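Local coordinates for protein superoxide dismutase [Cu-Zn] (Bacteroidetes bacterium GWA2_30_7, PDB 7B4O) that probably catalyses the dismutation of superoxide to oxygen and hydrogen peroxide as a bacterial copper-zinc superoxide dismutase, in a form with zinc in its metal sites, at residues G4-T16 with K20-D32. Sequence-based numbering, arbitrary orientation.
Sequences GKTQKAVCVIYPT and KVTGVITFTKSDD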
ATOM      1  N   GLY A   4      19.691  -4.609   0.564  1.00 49.68           N
ATOM      2  CA  GLY A   4      19.342  -5.989   0.120  1.00 45.04           C
ATOM      3  C   GLY A   4      18.136  -5.988  -0.802  1.00 45.21           C
ATOM      4  O   GLY A   4      17.271  -5.102  -0.639  1.00 54.35           O
ATOM      5  N   LYS A   5      18.072  -6.944  -1.734  1.00 33.88           N
ATOM      6  CA  LYS A   5      16.966  -7.064  -2.720  1.00 32.12           C
ATOM      7  C   LYS A   5      15.687  -7.511  -2.004  1.00 28.05           C
ATOM      8  O   LYS A   5      15.748  -8.409  -1.161  1.00 30.41           O
ATOM      9  CB  LYS A   5      17.348  -8.027  -3.848  1.00 38.29           C
ATOM     10  CG  LYS A   5      18.342  -7.428  -4.836  1.00 43.80           C
ATOM     11  CD  LYS A   5      18.757  -8.342  -5.968  1.00 51.95           C
ATOM     12  CE  LYS A   5      17.586  -8.916  -6.744  1.00 50.39           C
ATOM     13  NZ  LYS A   5      18.000  -9.451  -8.062  1.00 77.01           N
ATOM     14  N   THR A   6      14.570  -6.896  -2.349  1.00 23.14           N
ATOM     15  CA  THR A   6      13.227  -7.278  -1.838  1.00 21.74           C
ATOM     16  C   THR A   6      12.967  -8.754  -2.166  1.00 21.79           C
ATOM     17  O   THR A   6      13.084  -9.127  -3.358  1.00 23.10           O
ATOM     18  CB  THR A   6      12.141  -6.369  -2.420  1.00 20.32           C
ATOM     19  OG1 THR A   6      12.474  -5.026  -2.075  1.00 21.94           O
ATOM     20  CG2 THR A   6      10.756  -6.736  -1.939  1.00 19.67           C
ATOM     21  N   GLN A   7      12.664  -9.561  -1.144  1.00 22.83           N
ATOM     22  CA  GLN A   7      12.371 -11.012  -1.252  1.00 24.04           C
ATOM     23  C   GLN A   7      10.890 -11.268  -0.972  1.00 20.47           C
ATOM     24  O   GLN A   7      10.421 -12.383  -1.240  1.00 19.14           O
ATOM     25  CB  GLN A   7      13.173 -11.813  -0.222  1.00 28.82           C
ATOM     26  CG  GLN A   7      14.679 -11.706  -0.376  1.00 32.85           C
ATOM     27  CD  GLN A   7      15.142 -12.186  -1.729  1.00 37.03           C
ATOM     28  OE1 GLN A   7      15.712 -11.422  -2.507  1.00 46.59           O
ATOM     29  NE2 GLN A   7      14.875 -13.449  -2.029  1.00 39.57           N
ATOM     30  N   LYS A   8      10.191 -10.287  -0.405  1.00 18.23           N
ATOM     31  CA  LYS A   8       8.807 -10.474   0.079  1.00 15.94           C
ATOM     32  C   LYS A   8       8.029  -9.179  -0.124  1.00 14.71           C
ATOM     33  O   LYS A   8       8.565  -8.091   0.142  1.00 16.71           O
ATOM     34  CB  LYS A   8       8.806 -10.879   1.555  1.00 19.02           C
ATOM     35  CG  LYS A   8       7.432 -11.114   2.156  1.00 20.30           C
ATOM     36  CD  LYS A   8       7.505 -11.677   3.550  1.00 25.80           C
ATOM     37  CE  LYS A   8       6.170 -11.627   4.260  1.00 28.73           C
ATOM     38  NZ  LYS A   8       6.279 -12.081   5.664  1.00 33.98           N
ATOM     39  N   ALA A   9       6.789  -9.308  -0.579  1.00 13.55           N
ATOM     40  CA  ALA A   9       5.849  -8.176  -0.664  1.00 11.61           C
ATOM     41  C   ALA A   9       4.583  -8.571   0.078  1.00 10.88           C
ATOM     42  O   ALA A   9       4.257  -9.764   0.135  1.00 11.24           O
ATOM     43  CB  ALA A   9       5.561  -7.800  -2.093  1.00 12.62           C
ATOM     44  N   VAL A  10       3.929  -7.574   0.648  1.00 10.79           N
ATOM     45  CA  VAL A  10       2.731  -7.793   1.489  1.00 10.94           C
ATOM     46  C   VAL A  10       1.661  -6.814   1.029  1.00 10.72           C
ATOM     47  O   VAL A  10       1.967  -5.642   0.810  1.00 11.53           O
ATOM     48  CB  VAL A  10       3.060  -7.624   2.981  1.00 11.86           C
ATOM     49  CG1 VAL A  10       1.810  -7.840   3.824  1.00 12.01           C
ATOM     50  CG2 VAL A  10       4.172  -8.560   3.425  1.00 12.81           C
ATOM     51  N   CYS A  11       0.426  -7.288   0.972  1.00 10.52           N
ATOM     52  CA  CYS A  11      -0.732  -6.453   0.600  1.00 10.82           C
ATOM     53  C   CYS A  11      -1.882  -6.765   1.542  1.00 10.32           C
ATOM     54  O   CYS A  11      -2.357  -7.919   1.565  1.00 11.78           O
ATOM     55  CB  CYS A  11      -1.159  -6.723  -0.831  1.00 11.83           C
ATOM     56  SG  CYS A  11      -2.527  -5.669  -1.334  1.00 13.81           S
ATOM     57  N   VAL A  12      -2.282  -5.763   2.309  1.00  9.96           N
ATOM     58  CA  VAL A  12      -3.502  -5.866   3.147  1.00 10.32           C
ATOM     59  C   VAL A  12      -4.635  -5.255   2.337  1.00 10.52           C
ATOM     60  O   VAL A  12      -4.499  -4.105   1.872  1.00 12.35           O
ATOM     61  CB  VAL A  12      -3.327  -5.179   4.504  1.00 10.36           C
ATOM     62  CG1 VAL A  12      -4.601  -5.296   5.325  1.00 11.30           C
ATOM     63  CG2 VAL A  12      -2.130  -5.733   5.253  1.00 11.81           C
ATOM     64  N   ILE A  13      -5.697  -6.019   2.126  1.00 11.43           N
ATOM     65  CA  ILE A  13      -6.825  -5.472   1.326  1.00 12.46           C
ATOM     66  C   ILE A  13      -7.949  -5.049   2.256  1.00 12.11           C
ATOM     67  O   ILE A  13      -8.174  -5.666   3.332  1.00 12.96           O
ATOM     68  CB  ILE A  13      -7.287  -6.384   0.187  1.00 16.03           C
ATOM     69  CG1 ILE A  13      -7.927  -7.661   0.711  1.00 17.70           C
ATOM     70  CG2 ILE A  13      -6.149  -6.649  -0.793  1.00 18.45           C
ATOM     71  CD1 ILE A  13      -8.607  -8.445  -0.383  1.00 20.15           C
ATOM     72  N   TYR A  14      -8.580  -3.965   1.838  1.00 11.18           N
ATOM     73  CA  TYR A  14      -9.697  -3.321   2.556  1.00 11.70           C
ATOM     74  C   TYR A  14     -10.861  -3.240   1.596  1.00 11.73           C
ATOM     75  O   TYR A  14     -10.698  -3.110   0.385  1.00 12.37           O
ATOM     76  CB  TYR A  14      -9.254  -1.959   3.066  1.00 14.23           C
ATOM     77  CG  TYR A  14      -8.191  -2.070   4.117  1.00 18.19           C
ATOM     78  CD1 TYR A  14      -8.527  -2.283   5.443  1.00 21.84           C
ATOM     79  CD2 TYR A  14      -6.851  -2.012   3.777  1.00 18.77           C
ATOM     80  CE1 TYR A  14      -7.552  -2.399   6.417  1.00 25.12           C
ATOM     81  CE2 TYR A  14      -5.865  -2.128   4.736  1.00 23.25           C
ATOM     82  CZ  TYR A  14      -6.217  -2.322   6.058  1.00 25.42           C
ATOM     83  OH  TYR A  14      -5.238  -2.437   6.998  1.00 39.01           O
ATOM     84  N   PRO A  15     -12.095  -3.310   2.114  1.00 11.33           N
ATOM     85  CA  PRO A  15     -13.246  -3.318   1.240  1.00 11.47           C
ATOM     86  C   PRO A  15     -13.437  -1.958   0.555  1.00 10.93           C
ATOM     87  O   PRO A  15     -13.156  -0.908   1.141  1.00 12.50           O
ATOM     88  CB  PRO A  15     -14.418  -3.604   2.189  1.00 10.86           C
ATOM     89  CG  PRO A  15     -13.922  -3.116   3.516  1.00 11.52           C
ATOM     90  CD  PRO A  15     -12.446  -3.430   3.532  1.00 10.77           C
ATOM     91  N   THR A  16     -13.993  -1.987  -0.648  1.00 11.16           N
ATOM     92  CA  THR A  16     -14.640  -0.789  -1.227  1.00 11.25           C
ATOM     93  C   THR A  16     -15.962  -0.556  -0.479  1.00 12.64           C
ATOM     94  O   THR A  16     -16.382  -1.436   0.312  1.00 13.11           O
ATOM     95  CB  THR A  16     -14.793  -0.908  -2.744  1.00 10.85           C
ATOM     96  OG1 THR A  16     -15.612  -2.049  -2.985  1.00 12.17           O
ATOM     97  CG2 THR A  16     -13.447  -1.061  -3.434  1.00 12.01           C
ATOM     98  N   LYS A  20     -17.472  -5.883   2.492  1.00 14.28           N
ATOM     99  CA  LYS A  20     -16.858  -6.205   3.809  1.00 14.33           C
ATOM    100  C   LYS A  20     -15.622  -7.089   3.617  1.00 14.35           C
ATOM    101  O   LYS A  20     -15.131  -7.656   4.595  1.00 18.01           O
ATOM    102  CB  LYS A  20     -17.882  -6.895   4.718  1.00 18.93           C
ATOM    103  CG  LYS A  20     -18.475  -8.177   4.158  1.00 25.24           C
ATOM    104  CD  LYS A  20     -19.279  -9.020   5.128  1.00 33.66           C
ATOM    105  CE  LYS A  20     -19.685 -10.336   4.491  1.00 38.31           C
ATOM    106  NZ  LYS A  20     -20.309 -11.266   5.461  1.00 47.36           N
ATOM    107  N   VAL A  21     -15.129  -7.200   2.387  1.00 13.33           N
ATOM    108  CA  VAL A  21     -13.996  -8.108   2.038  1.00 12.24           C
ATOM    109  C   VAL A  21     -12.703  -7.564   2.656  1.00 11.42           C
ATOM    110  O   VAL A  21     -12.387  -6.398   2.445  1.00 12.13           O
ATOM    111  CB  VAL A  21     -13.862  -8.258   0.510  1.00 12.88           C
ATOM    112  CG1 VAL A  21     -12.629  -9.069   0.146  1.00 14.54           C
ATOM    113  CG2 VAL A  21     -15.107  -8.858  -0.115  1.00 13.43           C
ATOM    114  N   THR A  22     -11.978  -8.423   3.373  1.00 11.85           N
ATOM    115  CA  THR A  22     -10.698  -8.097   4.034  1.00 12.73           C
ATOM    116  C   THR A  22      -9.712  -9.241   3.798  1.00 12.33           C
ATOM    117  O   THR A  22     -10.138 -10.336   3.392  1.00 14.42           O
ATOM    118  CB  THR A  22     -10.873  -7.885   5.541  1.00 14.88           C
ATOM    119  OG1 THR A  22     -11.322  -9.115   6.124  1.00 17.11           O
ATOM    120  CG2 THR A  22     -11.848  -6.778   5.860  1.00 17.06           C
ATOM    121  N   GLY A  23      -8.432  -9.006   4.056  1.00 12.11           N
ATOM    122  CA  GLY A  23      -7.473 -10.112   4.067  1.00 12.78           C
ATOM    123  C   GLY A  23      -6.069  -9.655   3.791  1.00 11.50           C
ATOM    124  O   GLY A  23      -5.816  -8.429   3.692  1.00 12.46           O
ATOM    125  N   VAL A  24      -5.195 -10.635   3.681  1.00 10.03           N
ATOM    126  CA  VAL A  24      -3.741 -10.404   3.493  1.00 11.45           C
ATOM    127  C   VAL A  24      -3.270 -11.282   2.342  1.00 11.02           C
ATOM    128  O   VAL A  24      -3.634 -12.480   2.284  1.00 12.23           O
ATOM    129  CB  VAL A  24      -2.943 -10.673   4.783  1.00 12.23           C
ATOM    130  CG1 VAL A  24      -1.460 -10.411   4.580  1.00 14.45           C
ATOM    131  CG2 VAL A  24      -3.479  -9.873   5.960  1.00 14.63           C
ATOM    132  N   ILE A  25      -2.464 -10.680   1.481  1.00 12.07           N
ATOM    133  CA  ILE A  25      -1.797 -11.375   0.355  1.00 11.95           C
ATOM    134  C   ILE A  25      -0.293 -11.190   0.536  1.00 11.34           C
ATOM    135  O   ILE A  25       0.134 -10.061   0.780  1.00 11.88           O
ATOM    136  CB  ILE A  25      -2.288 -10.827  -0.995  1.00 11.84           C
ATOM    137  CG1 ILE A  25      -3.813 -10.888  -1.097  1.00 13.64           C
ATOM    138  CG2 ILE A  25      -1.607 -11.565  -2.139  1.00 13.28           C
ATOM    139  CD1 ILE A  25      -4.396  -9.755  -1.862  1.00 18.70           C
ATOM    140  N   THR A  26       0.458 -12.274   0.448  1.00 12.67           N
ATOM    141  CA  THR A  26       1.933 -12.217   0.478  1.00 13.06           C
ATOM    142  C   THR A  26       2.481 -12.762  -0.833  1.00 12.99           C
ATOM    143  O   THR A  26       1.883 -13.674  -1.433  1.00 14.37           O
ATOM    144  CB  THR A  26       2.517 -12.945   1.686  1.00 13.86           C
ATOM    145  OG1 THR A  26       2.265 -14.337   1.527  1.00 16.91           O
ATOM    146  CG2 THR A  26       1.958 -12.415   2.986  1.00 15.42           C
ATOM    147  N   PHE A  27       3.611 -12.196  -1.221  1.00 12.48           N
ATOM    148  CA  PHE A  27       4.385 -12.585  -2.414  1.00 13.03           C
ATOM    149  C   PHE A  27       5.787 -12.897  -1.916  1.00 12.34           C
ATOM    150  O   PHE A  27       6.412 -11.987  -1.369  1.00 14.36           O
ATOM    151  CB  PHE A  27       4.393 -11.446  -3.434  1.00 13.49           C
ATOM    152  CG  PHE A  27       3.034 -10.945  -3.842  1.00 13.65           C
ATOM    153  CD1 PHE A  27       2.382  -9.959  -3.118  1.00 14.13           C
ATOM    154  CD2 PHE A  27       2.426 -11.428  -4.990  1.00 15.66           C
ATOM    155  CE1 PHE A  27       1.133  -9.508  -3.510  1.00 15.10           C
ATOM    156  CE2 PHE A  27       1.194 -10.947  -5.399  1.00 17.07           C
ATOM    157  CZ  PHE A  27       0.549  -9.984  -4.666  1.00 16.12           C
ATOM    158  N   THR A  28       6.263 -14.125  -2.104  1.00 13.23           N
ATOM    159  CA  THR A  28       7.590 -14.543  -1.591  1.00 14.25           C
ATOM    160  C   THR A  28       8.401 -15.117  -2.755  1.00 14.99           C
ATOM    161  O   THR A  28       7.886 -16.014  -3.442  1.00 15.32           O
ATOM    162  CB  THR A  28       7.428 -15.516  -0.419  1.00 17.19           C
ATOM    163  OG1 THR A  28       6.568 -14.896   0.544  1.00 19.60           O
ATOM    164  CG2 THR A  28       8.752 -15.865   0.222  1.00 20.07           C
ATOM    165  N   LYS A  29       9.614 -14.605  -2.958  1.00 18.26           N
ATOM    166  CA  LYS A  29      10.536 -15.162  -3.971  1.00 22.27           C
ATOM    167  C   LYS A  29      10.760 -16.631  -3.615  1.00 23.55           C
ATOM    168  O   LYS A  29      11.015 -16.910  -2.441  1.00 28.50           O
ATOM    169  CB  LYS A  29      11.843 -14.367  -4.030  1.00 26.32           C
ATOM    170  CG  LYS A  29      12.690 -14.621  -5.270  1.00 32.48           C
ATOM    171  CD  LYS A  29      12.108 -14.026  -6.539  1.00 35.40           C
ATOM    172  CE  LYS A  29      12.763 -14.544  -7.802  1.00 41.05           C
ATOM    173  NZ  LYS A  29      12.367 -15.943  -8.103  1.00 43.63           N
ATOM    174  N   SER A  30      10.614 -17.525  -4.597  1.00 26.84           N
ATOM    175  CA  SER A  30      10.946 -18.970  -4.501  1.00 30.54           C
ATOM    176  C   SER A  30      11.924 -19.314  -5.623  1.00 35.62           C
ATOM    177  O   SER A  30      12.140 -18.461  -6.508  1.00 32.72           O
ATOM    178  CB  SER A  30       9.709 -19.828  -4.553  1.00 35.16           C
ATOM    179  OG  SER A  30       9.110 -19.762  -5.838  1.00 40.81           O
ATOM    180  N   ASP A  31      12.479 -20.529  -5.592  1.00 40.55           N
ATOM    181  CA  ASP A  31      13.409 -21.039  -6.636  1.00 43.37           C
ATOM    182  C   ASP A  31      12.719 -20.953  -8.002  1.00 40.99           C
ATOM    183  O   ASP A  31      13.390 -20.587  -8.978  1.00 45.34           O
ATOM    184  CB  ASP A  31      13.900 -22.460  -6.352  1.00 52.01           C
ATOM    185  CG  ASP A  31      12.864 -23.422  -5.791  1.00 62.32           C
ATOM    186  OD1 ASP A  31      11.661 -23.251  -6.083  1.00 71.29           O
ATOM    187  OD2 ASP A  31      13.279 -24.338  -5.062  1.00 72.32           O
ATOM    188  N   ASP A  32      11.424 -21.266  -8.049  1.00 35.84           N
ATOM    189  CA  ASP A  32      10.636 -21.489  -9.290  1.00 36.52           C
ATOM    190  C   ASP A  32       9.834 -20.239  -9.682  1.00 29.29           C
ATOM    191  O   ASP A  32       9.112 -20.322 -10.691  1.00 34.33           O
ATOM    192  CB  ASP A  32       9.734 -22.722  -9.181  1.00 45.59           C
ATOM    193  CG  ASP A  32       8.902 -22.839  -7.915  1.00 52.53           C
ATOM    194  OD1 ASP A  32       8.979 -21.925  -7.072  1.00 59.30           O
ATOM    195  OD2 ASP A  32       8.187 -23.856  -7.781  1.00 66.79           O
TER
HETATM  196  O   HOH W   1      -7.899  -6.215   5.942  1.00 21.07           O
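The first beta hairpin of the superoxide dismutase barrel pairs Ala9, Cys11 and Ile13 of strand 8-15 with Phe27, Ile25 and Gly23 of strand 22-30. The strands run antiparallel, and doubled backbone bonds mark each pair: Ala9 N to Phe27 O is 2.8 Å, and Cys11 N gives its hydrogen to Ile25 O. At the Ile13–Gly23 pair the ladder loosens: Gly23 N to Ile13 O is a weak 3.4 Å bond, and a water donates to Ile13 O while accepting weakly from Gly23 N. Gly23 adopts phi 156°, a backbone conformation that a side chain would obstruct, and CG1 of Ile13 comes against its backbone, 3.6 Å from Gly23 N. That branch sits between the backbone N and carbonyl carbon (chi1 67°), while CG2 of Ile13 meets Ile25 CD1 at 3.7 Å and CD1 of Ile13 reaches Val21 CG1. Small Ala9 suits a place beside the large Phe27 ring, whose CD1 lies 4.0 Å from Ala9 CB; Cys11 CB approaches the ring edge near its plane. These apolar residues face the barrel interior, where Met123 touches Cys11, Ile25 and Phe27. On the other face, beta-branched Val10, Val12, Val24, Thr26 and Thr28 favour extended backbone, and Lys8 stretches out at a partly exposed place; Val10 CG1 packs on Val24 CG1 at 4.2 Å. Here Val10 and Val12 also pack against the second subunit, and Tyr14 stacks on its counterpart there. Near the turn, Pro15 has no N-H for Val21 O, so the ladder ends; Pro15 CD lies 3.2 Å from Val21 O and touches Thr22 CG2. One apolar face inward, the other at the dimer contact: this hairpin fits the Greek-key beta-barrel of copper-zinc superoxide dismutases.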